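Local coordinates for melanin biosynthesis protein TyrA, putative (Shewanella oneidensis, PDB 2IIZ), which binds heme b and probably acts as a peroxidase of the dye-decolorizing (DyP-type) family, at residues A[219-222]-A[223-226]. Residues are numbered along the deposited sequence; the frame is centred on the assembly and turned at random.
Sequences DKPL and TSHI. With HEM (protoporphyrin IX containing Fe), chain C.
Pro221 and Ser224 meet in a local turn contact that closes the loop leading into helix 225-228, on the axial-ligand side of the heme in the C-terminal half of the chain. The evidence is a type I beta turn from Pro221 to Ser224, with Pro221 O as its shared acceptor. Ser224 OG donates to Pro221 O over 2.7 Å, in the carbonyl plane, the angle at Pro221 O between its carbonyl carbon and the hydroxyl oxygen being 152°. Ser224 N reaches the same oxygen at 3.0 Å from above that plane, so two donors of one residue grip a single carbonyl. The hydroxyl is put there by a chi1 of 61°, which tucks OG back over the main chain; Ser224 OG also lies 3.8 Å from CD of the Pro221 ring. With an alanine in place of Ser224, Pro221 O would probably lose its in-plane donor and keep at most the backbone N-H above its plane, so the turn is likely to be held less firmly just before the heme ligand. Just ahead of the turn in sequence, the extended Lys220 chain crosses Ile226 obliquely, NZ passing 3.6 Å from its CG2, while the ammonium forms a salt bridge with Glu214. Ile226 CD1 packs 3.3 Å from the methine carbon CHA of the heme, and its CG2 comes to 3.4 Å from the propionate oxygen O1D. Ser224 occupies the N-cap position, immediately ahead of His225, whose CG stands anti to its backbone N (chi1 -169°), directing the ring off the helix start toward the iron, which NE2 binds at 2.1 Å. His225 ND1 is hydrogen-bonded to Asp285, which together with the iron bond probably limits rotation of the ring. An axial histidine backed by an aspartate, here carried on the first residue of a short helix, is characteristic of the proximal heme site of DyP-type peroxidases.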
ATOM      1  N   ASP A 219      -1.670 -21.642 -33.594  1.00 40.93           N
ATOM      2  CA  ASP A 219      -2.660 -20.595 -33.315  1.00 40.32           C
ATOM      3  C   ASP A 219      -2.087 -19.337 -32.660  1.00 39.17           C
ATOM      4  O   ASP A 219      -2.690 -18.270 -32.784  1.00 38.68           O
ATOM      5  CB  ASP A 219      -3.790 -21.161 -32.455  1.00 40.65           C
ATOM      6  CG  ASP A 219      -4.531 -22.288 -33.151  1.00 41.81           C
ATOM      7  OD1 ASP A 219      -4.821 -22.156 -34.360  1.00 38.67           O
ATOM      8  OD2 ASP A 219      -4.824 -23.309 -32.496  1.00 47.37           O
ATOM      9  N   LYS A 220      -0.942 -19.468 -31.977  1.00 38.47           N
ATOM     10  CA  LYS A 220      -0.223 -18.328 -31.364  1.00 36.65           C
ATOM     11  C   LYS A 220       0.142 -17.287 -32.422  1.00 34.62           C
ATOM     12  O   LYS A 220       0.910 -17.604 -33.349  1.00 33.87           O
ATOM     13  CB  LYS A 220       1.083 -18.778 -30.669  1.00 36.75           C
ATOM     14  CG  LYS A 220       0.940 -19.367 -29.266  1.00 40.48           C
ATOM     15  CD  LYS A 220       2.292 -19.831 -28.700  1.00 39.47           C
ATOM     16  CE  LYS A 220       2.120 -20.659 -27.414  1.00 40.99           C
ATOM     17  NZ  LYS A 220       3.379 -20.788 -26.608  1.00 37.73           N
ATOM     18  N   PRO A 221      -0.401 -16.054 -32.297  1.00 32.56           N
ATOM     19  CA  PRO A 221       0.003 -14.997 -33.217  1.00 33.15           C
ATOM     20  C   PRO A 221       1.442 -14.566 -32.982  1.00 33.39           C
ATOM     21  O   PRO A 221       1.901 -14.541 -31.837  1.00 33.98           O
ATOM     22  CB  PRO A 221      -0.966 -13.847 -32.920  1.00 33.55           C
ATOM     23  CG  PRO A 221      -1.979 -14.371 -31.957  1.00 32.27           C
ATOM     24  CD  PRO A 221      -1.403 -15.580 -31.321  1.00 34.43           C
ATOM     25  N   LEU A 222       2.141 -14.235 -34.062  1.00 32.75           N
ATOM     26  CA  LEU A 222       3.554 -13.859 -33.976  1.00 32.47           C
ATOM     27  C   LEU A 222       3.788 -12.591 -33.144  1.00 32.35           C
ATOM     28  O   LEU A 222       4.905 -12.335 -32.703  1.00 30.12           O
ATOM     29  CB  LEU A 222       4.162 -13.730 -35.375  1.00 31.17           C
ATOM     30  CG  LEU A 222       4.690 -15.047 -35.975  1.00 34.35           C
ATOM     31  CD1 LEU A 222       3.655 -16.178 -35.933  1.00 33.78           C
ATOM     32  CD2 LEU A 222       5.174 -14.827 -37.418  1.00 27.57           C
ATOM     33  N   THR A 223       2.724 -11.812 -32.934  1.00 34.08           N
ATOM     34  CA  THR A 223       2.762 -10.609 -32.090  1.00 33.10           C
ATOM     35  C   THR A 223       2.314 -10.818 -30.656  1.00 33.72           C
ATOM     36  O   THR A 223       2.106  -9.843 -29.929  1.00 34.25           O
ATOM     37  CB  THR A 223       1.827  -9.535 -32.674  1.00 33.76           C
ATOM     38  OG1 THR A 223       0.525 -10.104 -32.869  1.00 32.90           O
ATOM     39  CG2 THR A 223       2.372  -9.001 -34.005  1.00 31.54           C
ATOM     40  N   SER A 224       2.149 -12.067 -30.227  1.00 34.33           N
ATOM     41  CA  SER A 224       1.625 -12.327 -28.876  1.00 33.57           C
ATOM     42  C   SER A 224       2.753 -12.401 -27.855  1.00 31.91           C
ATOM     43  O   SER A 224       3.843 -12.879 -28.182  1.00 29.11           O
ATOM     44  CB  SER A 224       0.827 -13.629 -28.846  1.00 35.23           C
ATOM     45  OG  SER A 224       1.650 -14.715 -29.195  1.00 30.64           O
ATOM     46  N   HIS A 225       2.488 -11.935 -26.631  1.00 29.35           N
ATOM     47  CA  HIS A 225       3.503 -11.916 -25.570  1.00 31.41           C
ATOM     48  C   HIS A 225       4.288 -13.227 -25.420  1.00 32.10           C
ATOM     49  O   HIS A 225       5.508 -13.198 -25.347  1.00 35.14           O
ATOM     50  CB  HIS A 225       2.888 -11.554 -24.203  1.00 32.29           C
ATOM     51  CG  HIS A 225       3.903 -11.257 -23.148  1.00 32.40           C
ATOM     52  ND1 HIS A 225       5.049 -10.533 -23.395  1.00 32.30           N
ATOM     53  CD2 HIS A 225       3.942 -11.583 -21.835  1.00 43.44           C
ATOM     54  CE1 HIS A 225       5.752 -10.430 -22.282  1.00 40.09           C
ATOM     55  NE2 HIS A 225       5.102 -11.058 -21.316  1.00 40.25           N
ATOM     56  N   ILE A 226       3.579 -14.352 -25.376  1.00 32.28           N
ATOM     57  CA  ILE A 226       4.161 -15.691 -25.104  1.00 34.55           C
ATOM     58  C   ILE A 226       4.946 -16.259 -26.299  1.00 36.20           C
ATOM     59  O   ILE A 226       5.828 -17.125 -26.132  1.00 37.71           O
ATOM     60  CB  ILE A 226       3.027 -16.721 -24.747  1.00 34.79           C
ATOM     61  CG1 ILE A 226       2.170 -16.211 -23.610  1.00 34.16           C
ATOM     62  CG2 ILE A 226       3.562 -18.052 -24.329  1.00 38.29           C
ATOM     63  CD1 ILE A 226       2.937 -15.628 -22.504  1.00 39.81           C
TER
HETATM   64  CHA HEM C 400       4.663 -15.096 -19.732  1.00 32.19           C
HETATM   65  CHB HEM C 400       2.479 -11.014 -18.402  1.00 28.51           C
HETATM   66  CHC HEM C 400       6.536  -8.559 -19.020  1.00 30.85           C
HETATM   67  CHD HEM C 400       8.868 -12.675 -19.808  1.00 30.50           C
HETATM   68  C1A HEM C 400       3.705 -14.195 -19.349  1.00 37.29           C
HETATM   69  C2A HEM C 400       2.304 -14.497 -19.148  1.00 29.86           C
HETATM   70  C3A HEM C 400       1.711 -13.347 -18.777  1.00 30.40           C
HETATM   71  C4A HEM C 400       2.714 -12.316 -18.733  1.00 28.44           C
HETATM   72  CMA HEM C 400       0.227 -13.119 -18.447  1.00 30.12           C
HETATM   73  CAA HEM C 400       1.651 -15.889 -19.334  1.00 33.95           C
HETATM   74  CBA HEM C 400       1.652 -16.705 -18.025  1.00 34.73           C
HETATM   75  CGA HEM C 400       3.017 -17.297 -17.751  1.00 34.44           C
HETATM   76  O1A HEM C 400       3.734 -16.809 -16.829  1.00 25.83           O
HETATM   77  O2A HEM C 400       3.407 -18.272 -18.451  1.00 35.77           O
HETATM   78  C1B HEM C 400       3.386 -10.004 -18.473  1.00 21.14           C
HETATM   79  C2B HEM C 400       3.094  -8.613 -18.200  1.00 25.79           C
HETATM   80  C3B HEM C 400       4.230  -7.928 -18.373  1.00 28.26           C
HETATM   81  C4B HEM C 400       5.251  -8.875 -18.754  1.00 27.03           C
HETATM   82  CMB HEM C 400       1.693  -8.104 -17.789  1.00 34.93           C
HETATM   83  CAB HEM C 400       4.508  -6.425 -18.221  1.00 30.78           C
HETATM   84  CBB HEM C 400       3.587  -5.525 -18.536  1.00 39.88           C
HETATM   85  C1C HEM C 400       7.505  -9.468 -19.310  1.00 28.02           C
HETATM   86  C2C HEM C 400       8.869  -9.124 -19.613  1.00 30.05           C
HETATM   87  C3C HEM C 400       9.528 -10.265 -19.835  1.00 30.86           C
HETATM   88  C4C HEM C 400       8.581 -11.351 -19.667  1.00 24.42           C
HETATM   89  CMC HEM C 400       9.377  -7.674 -19.655  1.00 32.43           C
HETATM   90  CAC HEM C 400      11.011 -10.467 -20.201  1.00 35.17           C
HETATM   91  CBC HEM C 400      11.892  -9.474 -20.383  1.00 37.61           C
HETATM   92  C1D HEM C 400       7.969 -13.706 -19.837  1.00 31.64           C
HETATM   93  C2D HEM C 400       8.329 -15.092 -19.985  1.00 32.26           C
HETATM   94  C3D HEM C 400       7.015 -15.849 -19.963  1.00 36.95           C
HETATM   95  C4D HEM C 400       6.002 -14.839 -19.803  1.00 36.39           C
HETATM   96  CMD HEM C 400       9.752 -15.668 -20.144  1.00 36.77           C
HETATM   97  CAD HEM C 400       6.785 -17.364 -20.089  1.00 36.72           C
HETATM   98  CBD HEM C 400       6.460 -17.662 -21.544  1.00 36.79           C
HETATM   99  CGD HEM C 400       6.508 -19.140 -21.853  1.00 39.04           C
HETATM  100  O1D HEM C 400       5.406 -19.749 -22.022  1.00 41.41           O
HETATM  101  O2D HEM C 400       7.637 -19.691 -21.930  1.00 26.96           O
HETATM  102  NA  HEM C 400       3.930 -12.855 -19.090  1.00 23.70           N
HETATM  103  NB  HEM C 400       4.716 -10.137 -18.808  1.00 29.20           N
HETATM  104  NC  HEM C 400       7.345 -10.833 -19.343  1.00 24.03           N
HETATM  105  ND  HEM C 400       6.597 -13.592 -19.731  1.00 34.86           N
HETATM  106 FE   HEM C 400       5.581 -11.812 -19.434  1.00 31.37          FE